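Local coordinates for protein MCG133388, isoform CRA_f (Mus musculus, PDB 4ZPO) that probably mediates calcium-dependent adhesion between cells and may help establish specific neuronal connections, this fragment being the first three extracellular cadherin repeats of protocadherin gamma C5, at residues L233-T238 with G271-L276; D249-D254 with H290-D295. One frame throughout, in Å; residues are numbered along the deposited sequence.

How the contacts relate
Followed from the N terminus, the third cadherin repeat reaches 233-238, then 249-254, then 271-276 and lastly 290-295. Contact 1 closes the loop from 233-238 to 271-276, and contact 2 closes the one from 249-254 to 290-295; because the segments alternate, the loops cross instead of nesting. Contact 1 joins strands 231-238 and 272-275 in one sheet of the beta sandwich, contact 2 strands 248-252 and 286-295 in the other. Their centres are about 11 Å apart. Leu235 CD1 packs 3.7 Å from Ala291 CB between the sheets, and the hydroxyl OH of Tyr250 lies 2.9 Å from Ala237 N, a probable hydrogen bond.

Contact 1 (L233-T238 with G271-L276); sequences LRLNAT and GAIHVL. With NAG (2-acetamido-2-deoxy-beta-D-glucopyranose), chain B.
The peptide carbonyls of Leu233 and Gly271 are the flat groups through which the segments meet, and each is approached differently. Ile273 N donates to Leu233 O at 2.9 Å from a position 23° off that carbonyl plane, whereas Leu235 N, also 2.9 Å from its acceptor Gly271 O, comes from well above the plane, 52° out of it. Both N-H groups nevertheless point nearly straight at their oxygens. The two bonds flank Arg234 and Ala272, whose CA atoms are 4.1 Å apart, as expected of an antiparallel non-hydrogen-bonded pair. Gly271, just before strand 272-275, has a positive phi, a backbone conformation that favours glycine.

The apolar side is carried by Ile273. Its CD1 touches Leu233 CD2 at 3.8 Å, the two side chains running alongside one another in the same direction, and Leu235 CD1 at 4.0 Å, where the side chains cross at a slant. CG1 of Ile273 lies anti to the carbonyl carbon and the chain then runs extended to CD1 (chi2 -174°), which sets CD1 against both leucine methyls. This is one sheet of the cadherin beta sandwich, in the third extracellular repeat, and Ile307 of strand 302-310 in the facing sheet touches all three side chains, making this patch part of the core between the sheets.

Past Leu235 the chain of 233-238 diverges from 271-276, and Asn236 turns away from it with CG anti to the backbone N. There ND2 is bonded covalently, at 1.4 Å, to C1 of the N-acetylglucosamine, an N-glycan on an Asn-Ala-Thr sequon. The same ND2 makes a weak hydrogen bond to Gln214. Two residues on, Thr238 lays its methyl CG2 3.6 Å from the sugar ring oxygen O5 and also touches a fucose of the glycan.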
# COMPACT_ATOMS: atom_id res chain seq x y z
N LEU A 233 13.14 -26.09 -41.85
CA LEU A 233 13.01 -26.08 -40.40
C LEU A 233 12.03 -24.99 -39.96
O LEU A 233 11.88 -23.98 -40.64
CB LEU A 233 14.37 -25.88 -39.73
CG LEU A 233 14.93 -24.46 -39.63
CD1 LEU A 233 16.14 -24.43 -38.71
CD2 LEU A 233 15.30 -23.91 -41.00
N ARG A 234 11.37 -25.21 -38.83
CA ARG A 234 10.49 -24.20 -38.26
C ARG A 234 11.18 -23.51 -37.10
O ARG A 234 11.49 -24.14 -36.08
CB ARG A 234 9.16 -24.81 -37.81
CG ARG A 234 8.16 -23.79 -37.31
CD ARG A 234 6.86 -24.44 -36.83
NE ARG A 234 6.04 -24.94 -37.94
CZ ARG A 234 5.97 -26.21 -38.31
NH1 ARG A 234 5.20 -26.56 -39.32
NH2 ARG A 234 6.68 -27.13 -37.66
N LEU A 235 11.44 -22.21 -37.25
CA LEU A 235 12.12 -21.43 -36.23
C LEU A 235 11.27 -21.29 -34.97
O LEU A 235 10.05 -21.35 -35.02
CB LEU A 235 12.50 -20.06 -36.78
CG LEU A 235 13.59 -20.08 -37.85
CD1 LEU A 235 13.72 -18.72 -38.51
CD2 LEU A 235 14.92 -20.50 -37.23
N ASN A 236 11.94 -21.07 -33.84
CA ASN A 236 11.27 -20.97 -32.55
C ASN A 236 11.88 -19.89 -31.67
O ASN A 236 12.89 -20.12 -31.01
CB ASN A 236 11.31 -22.30 -31.82
CG ASN A 236 10.52 -22.30 -30.54
OD1 ASN A 236 9.46 -21.67 -30.44
ND2 ASN A 236 11.03 -22.99 -29.54
N ALA A 237 11.26 -18.71 -31.66
CA ALA A 237 11.73 -17.62 -30.82
C ALA A 237 10.72 -17.33 -29.72
O ALA A 237 9.51 -17.27 -29.97
CB ALA A 237 11.99 -16.38 -31.65
N THR A 238 11.21 -17.16 -28.50
CA THR A 238 10.34 -16.90 -27.35
C THR A 238 10.53 -15.50 -26.80
O THR A 238 11.63 -14.94 -26.86
CB THR A 238 10.60 -17.91 -26.22
OG1 THR A 238 11.91 -17.70 -25.67
CG2 THR A 238 10.49 -19.34 -26.74
N GLY A 271 7.36 -18.98 -38.77
CA GLY A 271 8.80 -19.14 -38.73
C GLY A 271 9.26 -20.32 -39.57
O GLY A 271 10.42 -20.74 -39.48
N ALA A 272 8.36 -20.86 -40.37
CA ALA A 272 8.66 -22.01 -41.22
C ALA A 272 9.49 -21.59 -42.43
O ALA A 272 9.10 -20.70 -43.18
CB ALA A 272 7.38 -22.69 -41.66
N ILE A 273 10.63 -22.25 -42.62
CA ILE A 273 11.49 -21.97 -43.76
C ILE A 273 11.37 -23.05 -44.82
O ILE A 273 11.63 -24.22 -44.56
CB ILE A 273 12.97 -21.84 -43.33
CG1 ILE A 273 13.14 -20.65 -42.39
CG2 ILE A 273 13.87 -21.69 -44.55
CD1 ILE A 273 14.58 -20.36 -42.03
N HIS A 274 10.97 -22.65 -46.03
CA HIS A 274 10.80 -23.59 -47.13
C HIS A 274 11.82 -23.37 -48.23
O HIS A 274 12.22 -22.24 -48.50
CB HIS A 274 9.39 -23.47 -47.71
CG HIS A 274 8.30 -23.82 -46.75
ND1 HIS A 274 7.77 -25.09 -46.65
CD2 HIS A 274 7.62 -23.07 -45.85
CE1 HIS A 274 6.83 -25.11 -45.73
NE2 HIS A 274 6.72 -23.89 -45.23
N VAL A 275 12.26 -24.46 -48.85
CA VAL A 275 13.09 -24.37 -50.05
C VAL A 275 12.17 -24.33 -51.26
O VAL A 275 11.28 -25.16 -51.42
CB VAL A 275 14.08 -25.55 -50.15
CG1 VAL A 275 13.39 -26.87 -49.88
CG2 VAL A 275 14.76 -25.56 -51.52
N LEU A 276 12.38 -23.33 -52.12
CA LEU A 276 11.46 -23.08 -53.23
C LEU A 276 12.17 -23.13 -54.57
O LEU A 276 11.53 -23.24 -55.62
CB LEU A 276 10.78 -21.72 -53.04
CG LEU A 276 10.10 -21.53 -51.68
CD1 LEU A 276 9.94 -20.05 -51.37
CD2 LEU A 276 8.74 -22.22 -51.66
C1 NAG B . 10.39 -23.10 -28.25
C2 NAG B . 9.80 -24.52 -28.12
C3 NAG B . 9.23 -24.75 -26.72
C4 NAG B . 10.25 -24.39 -25.65
C5 NAG B . 10.72 -22.96 -25.87
C6 NAG B . 11.75 -22.50 -24.86
C7 NAG B . 7.63 -24.10 -29.24
C8 NAG B . 6.73 -24.54 -30.35
N2 NAG B . 8.78 -24.78 -29.13
O3 NAG B . 8.86 -26.11 -26.60
O4 NAG B . 9.66 -24.49 -24.36
O5 NAG B . 11.32 -22.85 -27.17
O6 NAG B . 12.99 -23.17 -25.01
O7 NAG B . 7.35 -23.16 -28.50

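Contact 2 (D249-D254 with H290-D295); sequences DYSFGD and HARARD. With CA (calcium ion), chain C.
Ser251 and Arg292 meet in a nearly straight side-chain bond: NE donates to OG at 2.9 Å with an N-H...O angle of 173°, the oxygen lying at the guanidinium edge, in its plane. NH2 of Arg292 then forms a salt bridge with Asp254 OD1 at 2.9 Å; its hydrogen bond is weak, and the carboxylate and guanidinium planes are turned 51° apart. The arginine chain leaves with CG anti to the backbone N (chi1 -169°) and bends at its next two torsions, which carries the guanidinium alongside Ser251 to Asp254. Cutting Arg292 back to alanine removes the guanidinium, which would probably leave Ser251 OG without the NE donor and the Asp254 carboxylate without its charged mate.

Behind these groups the antiparallel backbone ladder sets the register. Asp249 and Arg294 form a hydrogen-bonded pair, N to O 2.7 Å in both directions; Ser251 N donates to Arg292 O at 3.0 Å, while the return bond is weak. Gly253 N closes the ladder on His290 O at 2.8 Å. At the far end Asp295 OD2 binds a calcium ion at 2.4 Å, its site completed by Asn207, Asn209, Asp239, Asp241 and Asn245, in the calcium-bound linker between the second and third repeats.

Arg294 reaches a salt bridge with Glu302, and His290 NE2 a hydrogen bond with His304, both on strand 302-310, which flanks 286-295 on the side away from 248-252, one of the two outermost strands of this sheet; Tyr250 and Ala293 face inward onto Phe213 of strand 212-213.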
# COMPACT_ATOMS: atom_id res chain seq x y z
N ASP A 249 7.88 -11.10 -35.00
CA ASP A 249 7.84 -11.35 -36.44
C ASP A 249 9.18 -11.89 -36.93
O ASP A 249 10.24 -11.39 -36.54
CB ASP A 249 7.49 -10.07 -37.20
CG ASP A 249 6.08 -9.59 -36.92
OD1 ASP A 249 5.15 -10.44 -36.91
OD2 ASP A 249 5.89 -8.38 -36.71
N TYR A 250 9.13 -12.91 -37.77
CA TYR A 250 10.35 -13.49 -38.34
C TYR A 250 10.69 -12.84 -39.68
O TYR A 250 9.80 -12.47 -40.44
CB TYR A 250 10.19 -15.00 -38.53
CG TYR A 250 9.98 -15.77 -37.24
CD1 TYR A 250 11.05 -16.16 -36.45
CD2 TYR A 250 8.70 -16.13 -36.83
CE1 TYR A 250 10.86 -16.87 -35.28
CE2 TYR A 250 8.49 -16.84 -35.66
CZ TYR A 250 9.58 -17.21 -34.89
OH TYR A 250 9.38 -17.92 -33.73
N SER A 251 11.99 -12.71 -39.95
CA SER A 251 12.46 -12.16 -41.22
C SER A 251 13.95 -12.46 -41.43
O SER A 251 14.67 -12.72 -40.47
CB SER A 251 12.22 -10.65 -41.29
OG SER A 251 13.09 -9.96 -40.41
N PHE A 252 14.40 -12.40 -42.68
CA PHE A 252 15.82 -12.54 -42.99
C PHE A 252 16.59 -11.33 -42.48
O PHE A 252 15.99 -10.31 -42.13
CB PHE A 252 16.04 -12.69 -44.49
CG PHE A 252 15.45 -13.94 -45.08
CD1 PHE A 252 16.02 -15.18 -44.82
CD2 PHE A 252 14.35 -13.87 -45.92
CE1 PHE A 252 15.48 -16.33 -45.37
CE2 PHE A 252 13.81 -15.02 -46.47
CZ PHE A 252 14.38 -16.25 -46.20
N GLY A 253 17.91 -11.45 -42.43
CA GLY A 253 18.76 -10.31 -42.14
C GLY A 253 18.59 -9.27 -43.23
O GLY A 253 18.34 -9.62 -44.38
N ASP A 254 18.73 -8.00 -42.87
CA ASP A 254 18.49 -6.91 -43.81
C ASP A 254 19.43 -6.94 -45.01
O ASP A 254 19.11 -6.41 -46.07
CB ASP A 254 18.62 -5.56 -43.10
CG ASP A 254 17.40 -5.23 -42.26
OD1 ASP A 254 16.28 -5.57 -42.69
OD2 ASP A 254 17.56 -4.63 -41.18
N HIS A 290 20.61 -15.90 -42.33
CA HIS A 290 20.52 -15.07 -41.13
C HIS A 290 19.06 -14.80 -40.77
O HIS A 290 18.37 -14.06 -41.46
CB HIS A 290 21.27 -13.76 -41.33
CG HIS A 290 21.20 -12.82 -40.16
ND1 HIS A 290 21.43 -11.47 -40.28
CD2 HIS A 290 20.92 -13.05 -38.86
CE1 HIS A 290 21.30 -10.90 -39.09
NE2 HIS A 290 20.99 -11.83 -38.21
N ALA A 291 18.60 -15.41 -39.68
CA ALA A 291 17.23 -15.24 -39.23
C ALA A 291 17.13 -14.14 -38.16
O ALA A 291 18.10 -13.87 -37.45
CB ALA A 291 16.67 -16.54 -38.69
N ARG A 292 15.96 -13.52 -38.06
CA ARG A 292 15.77 -12.41 -37.14
C ARG A 292 14.35 -12.40 -36.56
O ARG A 292 13.37 -12.50 -37.30
CB ARG A 292 16.06 -11.08 -37.85
CG ARG A 292 16.14 -9.87 -36.93
CD ARG A 292 15.10 -8.83 -37.30
NE ARG A 292 15.03 -8.61 -38.74
CZ ARG A 292 15.80 -7.76 -39.41
NH1 ARG A 292 16.71 -7.04 -38.77
NH2 ARG A 292 15.66 -7.62 -40.72
N ALA A 293 14.25 -12.27 -35.24
CA ALA A 293 12.96 -12.24 -34.57
C ALA A 293 12.65 -10.84 -34.04
O ALA A 293 13.08 -10.47 -32.95
CB ALA A 293 12.92 -13.25 -33.44
N ARG A 294 11.90 -10.07 -34.82
CA ARG A 294 11.57 -8.69 -34.47
C ARG A 294 10.40 -8.62 -33.49
O ARG A 294 9.38 -9.28 -33.68
CB ARG A 294 11.23 -7.90 -35.73
CG ARG A 294 10.85 -6.45 -35.48
CD ARG A 294 12.08 -5.59 -35.23
NE ARG A 294 12.90 -5.48 -36.43
CZ ARG A 294 13.99 -4.72 -36.52
NH1 ARG A 294 14.68 -4.69 -37.66
NH2 ARG A 294 14.40 -4.01 -35.48
N ASP A 295 10.55 -7.81 -32.45
CA ASP A 295 9.49 -7.61 -31.47
C ASP A 295 8.42 -6.67 -32.03
O ASP A 295 8.59 -6.11 -33.11
CB ASP A 295 10.06 -7.04 -30.17
CG ASP A 295 9.25 -7.45 -28.96
OD1 ASP A 295 8.15 -8.01 -29.14
OD2 ASP A 295 9.72 -7.20 -27.83
CA CA C . 9.91 -8.35 -25.74